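Local coordinates for putative flagellar protein FliS (Parabacteroides merdae ATCC 43184, PDB 4YOK) that is of unknown function but joins a prealbumin-like beta domain to a second beta domain, at residues 73-85 with 93-105. Numbering follows the deposited sequence.
Sequences GNGPWVNNHESVT and EVNLEVTPYFMIS. With MG (magnesium ion), chain B.
Tyr101 lays its ring along the 76-78 backbone: CD2 sits 3.6 Å from Pro76 C, CE2 3.3 Å from Trp77 O, and Val78 N stands over one face, toward the rim. CG lies anti to the carbonyl carbon, beside the backbone N (chi1 -67°), which brings the ring alongside residues 76-78. Tyr101 N donates to the carbonyl oxygen of Pro76, the residue at the centre of an inverse gamma turn, from above the carbonyl plane. Two residues on, Val78 N gives Thr99 O a nearly straight bond of 2.9 Å (165° at the hydrogen), completing a single beta bridge between Trp77 and Pro100. Waters continue the seam: one links Pro76 O to Phe102 N, another Val78 O to Thr99 N, and a third, in the plane of the tyrosine ring, joins Asn79 N to Tyr101 OH. An alanine in place of Tyr101 would probably leave the 76-78 backbone without the ring packed against it and that water without its phenolic partner.

Trp77 touches Thr99 O with CB, while its indole, buried, lies against Val98. Val98 CB lies over its five-membered ring in a CH-pi contact, and Val98 CG2 lies 3.7 Å from Trp77 CE3; on the opposite face Gly75 CA sits over the centre of the indole. Beside this pair, Val78 and Thr99 run side by side, methyl CG2 of the valine 4.0 Å from Thr99 CB.

Farther along, Glu82 bends at chi2, bringing CG against Glu97 O and OE1 onto a magnesium ion at 2.0 Å, with two waters as further ligands. Val84 slides past both Val94 and Leu96, its CG1 touching Val94 CG2 and Leu96 CD1.

Strands 83-85 and 93-97 belong to different sheets, run near-antiparallel (153°) and meet through side chains, as in a prealbumin-like sandwich; the tyrosine seam lies where this domain leads into strand 102-111 of the next.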
ATOM      1  N   GLY A  73     -11.229   7.581   6.394  1.00 23.81           N
ATOM      2  CA  GLY A  73     -10.852   6.418   7.194  1.00 22.89           C
ATOM      3  C   GLY A  73     -10.187   5.265   6.454  1.00 25.38           C
ATOM      4  O   GLY A  73      -9.986   4.198   7.040  1.00 25.31           O
ATOM      5  N   ASN A  74      -9.862   5.446   5.163  1.00 19.42           N
ATOM      6  CA  ASN A  74      -9.301   4.387   4.327  1.00 18.15           C
ATOM      7  C   ASN A  74      -7.805   4.613   4.039  1.00 21.27           C
ATOM      8  O   ASN A  74      -7.432   5.571   3.346  1.00 20.35           O
ATOM      9  CB  ASN A  74     -10.104   4.304   3.001  1.00 18.39           C
ATOM     10  CG  ASN A  74      -9.648   3.250   1.999  1.00 27.95           C
ATOM     11  OD1 ASN A  74      -9.617   3.492   0.795  1.00 22.23           O
ATOM     12  ND2 ASN A  74      -9.290   2.050   2.451  1.00 21.97           N
ATOM     13  N   GLY A  75      -6.979   3.682   4.512  1.00 16.88           N
ATOM     14  CA  GLY A  75      -5.541   3.705   4.269  1.00 15.50           C
ATOM     15  C   GLY A  75      -4.703   3.696   5.534  1.00 18.49           C
ATOM     16  O   GLY A  75      -5.170   4.121   6.595  1.00 18.07           O
ATOM     17  N   PRO A  76      -3.425   3.267   5.433  1.00 15.34           N
ATOM     18  CA  PRO A  76      -2.554   3.215   6.635  1.00 14.74           C
ATOM     19  C   PRO A  76      -1.964   4.600   6.982  1.00 18.92           C
ATOM     20  O   PRO A  76      -0.739   4.762   7.148  1.00 18.64           O
ATOM     21  CB  PRO A  76      -1.465   2.232   6.203  1.00 15.07           C
ATOM     22  CG  PRO A  76      -1.314   2.492   4.720  1.00 18.41           C
ATOM     23  CD  PRO A  76      -2.739   2.714   4.243  1.00 16.63           C
ATOM     24  N   TRP A  77      -2.836   5.616   7.050  1.00 17.90           N
ATOM     25  CA  TRP A  77      -2.423   6.988   7.309  1.00 17.85           C
ATOM     26  C   TRP A  77      -3.483   7.741   8.098  1.00 23.27           C
ATOM     27  O   TRP A  77      -4.634   7.287   8.167  1.00 22.95           O
ATOM     28  CB  TRP A  77      -2.092   7.722   5.987  1.00 16.58           C
ATOM     29  CG  TRP A  77      -3.151   7.613   4.910  1.00 17.55           C
ATOM     30  CD1 TRP A  77      -4.405   8.163   4.910  1.00 20.32           C
ATOM     31  CD2 TRP A  77      -3.039   6.863   3.690  1.00 16.68           C
ATOM     32  NE1 TRP A  77      -5.082   7.789   3.759  1.00 18.93           N
ATOM     33  CE2 TRP A  77      -4.237   7.058   2.964  1.00 20.35           C
ATOM     34  CE3 TRP A  77      -2.006   6.109   3.105  1.00 17.21           C
ATOM     35  CZ2 TRP A  77      -4.441   6.497   1.694  1.00 18.89           C
ATOM     36  CZ3 TRP A  77      -2.207   5.557   1.854  1.00 18.32           C
ATOM     37  CH2 TRP A  77      -3.407   5.760   1.155  1.00 18.82           C
ATOM     38  N   VAL A  78      -3.083   8.880   8.714  1.00 20.78           N
ATOM     39  CA  VAL A  78      -3.975   9.738   9.507  1.00 21.03           C
ATOM     40  C   VAL A  78      -5.182  10.108   8.648  1.00 24.05           C
ATOM     41  O   VAL A  78      -5.028  10.440   7.476  1.00 24.32           O
ATOM     42  CB  VAL A  78      -3.264  11.025  10.046  1.00 25.68           C
ATOM     43  CG1 VAL A  78      -4.178  11.831  10.970  1.00 25.37           C
ATOM     44  CG2 VAL A  78      -1.956  10.708  10.753  1.00 25.47           C
ATOM     45  N   ASN A  79      -6.366  10.085   9.240  1.00 21.55           N
ATOM     46  CA  ASN A  79      -7.611  10.457   8.571  1.00 22.52           C
ATOM     47  C   ASN A  79      -7.743  11.991   8.556  1.00 28.27           C
ATOM     48  O   ASN A  79      -8.630  12.561   9.197  1.00 29.34           O
ATOM     49  CB  ASN A  79      -8.808   9.782   9.269  1.00 22.67           C
ATOM     50  CG  ASN A  79     -10.066   9.841   8.462  1.00 38.79           C
ATOM     51  OD1 ASN A  79     -10.031   9.898   7.227  1.00 30.01           O
ATOM     52  ND2 ASN A  79     -11.206   9.816   9.139  1.00 33.16           N
ATOM     53  N   ASN A  80      -6.854  12.653   7.799  1.00 25.93           N
ATOM     54  CA  ASN A  80      -6.769  14.115   7.698  1.00 27.00           C
ATOM     55  C   ASN A  80      -7.401  14.698   6.449  1.00 29.99           C
ATOM     56  O   ASN A  80      -7.292  15.908   6.258  1.00 30.40           O
ATOM     57  CB  ASN A  80      -5.297  14.543   7.730  1.00 29.33           C
ATOM     58  CG  ASN A  80      -4.740  14.821   9.097  1.00 60.38           C
ATOM     59  OD1 ASN A  80      -5.445  15.255  10.016  1.00 60.09           O
ATOM     60  ND2 ASN A  80      -3.434  14.633   9.243  1.00 51.20           N
ATOM     61  N   HIS A  81      -8.012  13.868   5.579  1.00 25.90           N
ATOM     62  CA  HIS A  81      -8.660  14.297   4.323  1.00 26.92           C
ATOM     63  C   HIS A  81      -7.669  15.112   3.447  1.00 28.75           C
ATOM     64  O   HIS A  81      -7.996  16.191   2.917  1.00 27.75           O
ATOM     65  CB  HIS A  81      -9.971  15.073   4.596  1.00 30.69           C
ATOM     66  CG  HIS A  81     -10.792  14.432   5.677  1.00 35.75           C
ATOM     67  ND1 HIS A  81     -11.451  13.223   5.471  1.00 38.46           N
ATOM     68  CD2 HIS A  81     -10.950  14.800   6.970  1.00 39.38           C
ATOM     69  CE1 HIS A  81     -12.028  12.925   6.629  1.00 38.72           C
ATOM     70  NE2 HIS A  81     -11.756  13.846   7.563  1.00 39.65           N
ATOM     71  N   GLU A  82      -6.439  14.578   3.329  1.00 22.82           N
ATOM     72  CA  GLU A  82      -5.367  15.155   2.511  1.00 22.14           C
ATOM     73  C   GLU A  82      -5.852  15.311   1.073  1.00 25.92           C
ATOM     74  O   GLU A  82      -6.558  14.430   0.567  1.00 24.84           O
ATOM     75  CB  GLU A  82      -4.100  14.270   2.582  1.00 22.21           C
ATOM     76  CG  GLU A  82      -3.337  14.404   3.899  1.00 29.23           C
ATOM     77  CD  GLU A  82      -2.885  15.802   4.310  1.00 41.56           C
ATOM     78  OE1 GLU A  82      -2.800  16.696   3.439  1.00 33.81           O
ATOM     79  OE2 GLU A  82      -2.664  16.020   5.522  1.00 37.71           O
ATOM     80  N   SER A  83      -5.521  16.441   0.431  1.00 23.36           N
ATOM     81  CA  SER A  83      -5.985  16.720  -0.928  1.00 22.74           C
ATOM     82  C   SER A  83      -4.959  17.510  -1.767  1.00 26.21           C
ATOM     83  O   SER A  83      -4.083  18.164  -1.219  1.00 25.80           O
ATOM     84  CB  SER A  83      -7.306  17.484  -0.892  1.00 26.34           C
ATOM     85  OG  SER A  83      -7.136  18.767  -0.316  1.00 38.99           O
ATOM     86  N   VAL A  84      -5.086  17.430  -3.099  1.00 23.57           N
ATOM     87  CA  VAL A  84      -4.238  18.162  -4.057  1.00 22.80           C
ATOM     88  C   VAL A  84      -5.107  18.535  -5.279  1.00 26.90           C
ATOM     89  O   VAL A  84      -5.961  17.741  -5.706  1.00 25.12           O
ATOM     90  CB  VAL A  84      -2.923  17.384  -4.427  1.00 25.96           C
ATOM     91  CG1 VAL A  84      -3.198  16.085  -5.178  1.00 25.09           C
ATOM     92  CG2 VAL A  84      -1.938  18.274  -5.202  1.00 26.43           C
ATOM     93  N   THR A  85      -4.918  19.761  -5.803  1.00 25.80           N
ATOM     94  CA  THR A  85      -5.624  20.253  -6.986  1.00 27.64           C
ATOM     95  C   THR A  85      -4.868  19.801  -8.236  1.00 34.87           C
ATOM     96  O   THR A  85      -3.646  19.942  -8.325  1.00 35.21           O
ATOM     97  CB  THR A  85      -5.844  21.769  -6.919  1.00 39.28           C
ATOM     98  OG1 THR A  85      -6.634  22.027  -5.761  1.00 41.29           O
ATOM     99  CG2 THR A  85      -6.589  22.307  -8.145  1.00 37.79           C
ATOM    100  N   GLU A  93       0.676  14.288 -14.518  0.50 20.95           N
ATOM    101  CA  GLU A  93       1.121  13.469 -13.387  0.50 19.50           C
ATOM    102  C   GLU A  93       1.094  14.290 -12.107  0.50 21.64           C
ATOM    103  O   GLU A  93       1.493  15.455 -12.109  0.50 20.81           O
ATOM    104  CB  GLU A  93       2.529  12.892 -13.624  0.50 20.81           C
ATOM    105  CG  GLU A  93       2.634  11.968 -14.826  0.50 26.38           C
ATOM    106  CD  GLU A  93       4.030  11.584 -15.270  0.50 36.41           C
ATOM    107  OE1 GLU A  93       5.005  11.905 -14.552  0.50 37.87           O
ATOM    108  OE2 GLU A  93       4.152  10.961 -16.350  0.50 23.56           O
ATOM    109  N   VAL A  94       0.632  13.679 -11.017  1.00 18.18           N
ATOM    110  CA  VAL A  94       0.524  14.341  -9.727  1.00 18.79           C
ATOM    111  C   VAL A  94       0.932  13.370  -8.596  1.00 22.12           C
ATOM    112  O   VAL A  94       1.026  12.161  -8.810  1.00 21.32           O
ATOM    113  CB  VAL A  94      -0.950  14.854  -9.563  1.00 23.62           C
ATOM    114  CG1 VAL A  94      -1.961  13.697  -9.422  1.00 22.51           C
ATOM    115  CG2 VAL A  94      -1.076  15.829  -8.404  1.00 24.76           C
ATOM    116  N   ASN A  95       1.225  13.918  -7.417  1.00 18.05           N
ATOM    117  CA  ASN A  95       1.419  13.085  -6.247  1.00 17.59           C
ATOM    118  C   ASN A  95       0.482  13.592  -5.150  1.00 19.49           C
ATOM    119  O   ASN A  95       0.059  14.750  -5.177  1.00 18.83           O
ATOM    120  CB  ASN A  95       2.875  12.985  -5.775  1.00 18.98           C
ATOM    121  CG  ASN A  95       3.377  14.229  -5.087  1.00 22.42           C
ATOM    122  OD1 ASN A  95       3.368  15.306  -5.662  1.00 19.85           O
ATOM    123  ND2 ASN A  95       3.817  14.099  -3.846  1.00 18.17           N
ATOM    124  N   LEU A  96       0.157  12.727  -4.204  1.00 17.24           N
ATOM    125  CA  LEU A  96      -0.672  13.122  -3.075  1.00 17.18           C
ATOM    126  C   LEU A  96       0.051  12.745  -1.794  1.00 19.89           C
ATOM    127  O   LEU A  96       0.321  11.573  -1.587  1.00 18.00           O
ATOM    128  CB  LEU A  96      -2.072  12.467  -3.162  1.00 17.46           C
ATOM    129  CG  LEU A  96      -2.998  12.695  -1.958  1.00 21.33           C
ATOM    130  CD1 LEU A  96      -3.429  14.169  -1.863  1.00 21.52           C
ATOM    131  CD2 LEU A  96      -4.199  11.740  -1.998  1.00 20.22           C
ATOM    132  N   GLU A  97       0.414  13.755  -0.973  1.00 19.03           N
ATOM    133  CA  GLU A  97       1.129  13.572   0.304  1.00 19.07           C
ATOM    134  C   GLU A  97       0.167  13.218   1.415  1.00 20.44           C
ATOM    135  O   GLU A  97      -0.865  13.880   1.603  1.00 20.81           O
ATOM    136  CB  GLU A  97       1.897  14.853   0.718  1.00 21.81           C
ATOM    137  CG  GLU A  97       3.272  14.996   0.106  1.00 32.89           C
ATOM    138  CD  GLU A  97       4.345  14.064   0.647  1.00 37.48           C
ATOM    139  OE1 GLU A  97       4.600  14.051   1.876  1.00 26.08           O
ATOM    140  OE2 GLU A  97       4.976  13.383  -0.186  1.00 27.47           O
ATOM    141  N   VAL A  98       0.492  12.143   2.140  1.00 16.07           N
ATOM    142  CA  VAL A  98      -0.291  11.683   3.297  1.00 14.62           C
ATOM    143  C   VAL A  98       0.645  11.514   4.508  1.00 20.67           C
ATOM    144  O   VAL A  98       1.871  11.645   4.364  1.00 19.41           O
ATOM    145  CB  VAL A  98      -1.059  10.381   2.974  1.00 18.35           C
ATOM    146  CG1 VAL A  98      -2.041  10.596   1.807  1.00 18.14           C
ATOM    147  CG2 VAL A  98      -0.088   9.204   2.706  1.00 16.73           C
ATOM    148  N   THR A  99       0.073  11.230   5.696  1.00 17.89           N
ATOM    149  CA  THR A  99       0.889  11.012   6.898  1.00 19.27           C
ATOM    150  C   THR A  99       0.681   9.581   7.378  1.00 20.99           C
ATOM    151  O   THR A  99      -0.290   9.327   8.100  1.00 20.34           O
ATOM    152  CB  THR A  99       0.596  12.023   8.012  1.00 26.23           C
ATOM    153  OG1 THR A  99       0.626  13.339   7.452  1.00 25.56           O
ATOM    154  CG2 THR A  99       1.610  11.901   9.170  1.00 24.71           C
ATOM    155  N   PRO A 100       1.557   8.642   6.962  1.00 18.96           N
ATOM    156  CA  PRO A 100       1.403   7.243   7.412  1.00 18.02           C
ATOM    157  C   PRO A 100       1.593   7.114   8.916  1.00 20.27           C
ATOM    158  O   PRO A 100       2.319   7.919   9.499  1.00 19.83           O
ATOM    159  CB  PRO A 100       2.516   6.488   6.664  1.00 20.47           C
ATOM    160  CG  PRO A 100       3.009   7.433   5.585  1.00 25.13           C
ATOM    161  CD  PRO A 100       2.740   8.814   6.095  1.00 20.74           C
ATOM    162  N   TYR A 101       0.976   6.094   9.546  1.00 17.67           N
ATOM    163  CA  TYR A 101       1.174   5.841  10.990  1.00 17.74           C
ATOM    164  C   TYR A 101       2.599   5.331  11.211  1.00 21.54           C
ATOM    165  O   TYR A 101       3.286   5.772  12.123  1.00 22.47           O
ATOM    166  CB  TYR A 101       0.159   4.789  11.477  1.00 17.90           C
ATOM    167  CG  TYR A 101      -1.261   5.289  11.442  1.00 19.47           C
ATOM    168  CD1 TYR A 101      -1.668   6.345  12.260  1.00 22.08           C
ATOM    169  CD2 TYR A 101      -2.184   4.760  10.543  1.00 19.70           C
ATOM    170  CE1 TYR A 101      -2.963   6.853  12.191  1.00 24.65           C
ATOM    171  CE2 TYR A 101      -3.506   5.221  10.512  1.00 20.68           C
ATOM    172  CZ  TYR A 101      -3.886   6.264  11.340  1.00 25.30           C
ATOM    173  OH  TYR A 101      -5.165   6.757  11.310  1.00 27.28           O
ATOM    174  N   PHE A 102       3.031   4.420  10.330  1.00 17.57           N
ATOM    175  CA  PHE A 102       4.336   3.760  10.350  1.00 16.91           C
ATOM    176  C   PHE A 102       4.951   3.658   8.961  1.00 19.88           C
ATOM    177  O   PHE A 102       4.247   3.644   7.958  1.00 18.04           O
ATOM    178  CB  PHE A 102       4.211   2.316  10.912  1.00 18.45           C
ATOM    179  CG  PHE A 102       3.694   2.275  12.332  1.00 18.98           C
ATOM    180  CD1 PHE A 102       4.540   2.547  13.405  1.00 20.37           C
ATOM    181  CD2 PHE A 102       2.347   2.020  12.592  1.00 18.80           C
ATOM    182  CE1 PHE A 102       4.048   2.573  14.718  1.00 20.84           C
ATOM    183  CE2 PHE A 102       1.859   2.026  13.909  1.00 21.57           C
ATOM    184  CZ  PHE A 102       2.710   2.331  14.956  1.00 20.44           C
HETATM  185  N   MSE A 103       6.276   3.583   8.924  1.00 17.82           N
HETATM  186  CA  MSE A 103       7.042   3.334   7.713  1.00 16.51           C
HETATM  187  C   MSE A 103       7.941   2.123   7.991  1.00 19.04           C
HETATM  188  O   MSE A 103       8.481   1.989   9.088  1.00 19.45           O
HETATM  189  CB  MSE A 103       7.865   4.564   7.254  1.00 18.24           C
HETATM  190  CG  MSE A 103       7.010   5.720   6.730  1.00 24.79           C
HETATM  191 SE   MSE A 103       6.108   5.341   4.999  0.75 31.64          SE
HETATM  192  CE  MSE A 103       7.697   5.330   3.876  1.00 28.90           C
ATOM    193  N   ILE A 104       8.096   1.263   6.988  1.00 17.08           N
ATOM    194  CA  ILE A 104       8.964   0.090   7.026  1.00 17.00           C
ATOM    195  C   ILE A 104      10.192   0.448   6.203  1.00 21.94           C
ATOM    196  O   ILE A 104      10.045   1.004   5.115  1.00 20.41           O
ATOM    197  CB  ILE A 104       8.242  -1.171   6.461  1.00 19.91           C
ATOM    198  CG1 ILE A 104       6.965  -1.511   7.252  1.00 19.43           C
ATOM    199  CG2 ILE A 104       9.193  -2.382   6.390  1.00 20.75           C
ATOM    200  CD1 ILE A 104       6.005  -2.468   6.492  1.00 24.19           C
ATOM    201  N   SER A 105      11.391   0.131   6.703  1.00 19.51           N
ATOM    202  CA  SER A 105      12.626   0.397   5.960  1.00 20.31           C
ATOM    203  C   SER A 105      13.665  -0.683   6.249  1.00 24.37           C
ATOM    204  O   SER A 105      13.450  -1.512   7.132  1.00 22.39           O
ATOM    205  CB  SER A 105      13.187   1.769   6.330  1.00 24.22           C
ATOM    206  OG  SER A 105      13.613   1.792   7.680  1.00 28.12           O
TER
HETATM  207 MG    MG B 301      -1.748  17.936   2.223  1.00 24.93          MG
HETATM  208  O   HOH W   1       1.471   3.227   8.014  1.00 17.31           O
HETATM  209  O   HOH W   2      -2.833  11.458   6.009  1.00 20.49           O
HETATM  210  O   HOH W   3      -6.415   9.042  12.103  1.00 34.85           O
HETATM  211  O   HOH W   4      -1.977  13.897   6.993  1.00 37.55           O
HETATM  212  O   HOH W   5      -3.497  18.635   1.666  1.00 28.49           O
HETATM  213  O   HOH W   6      -1.495  19.195   3.821  1.00 24.54           O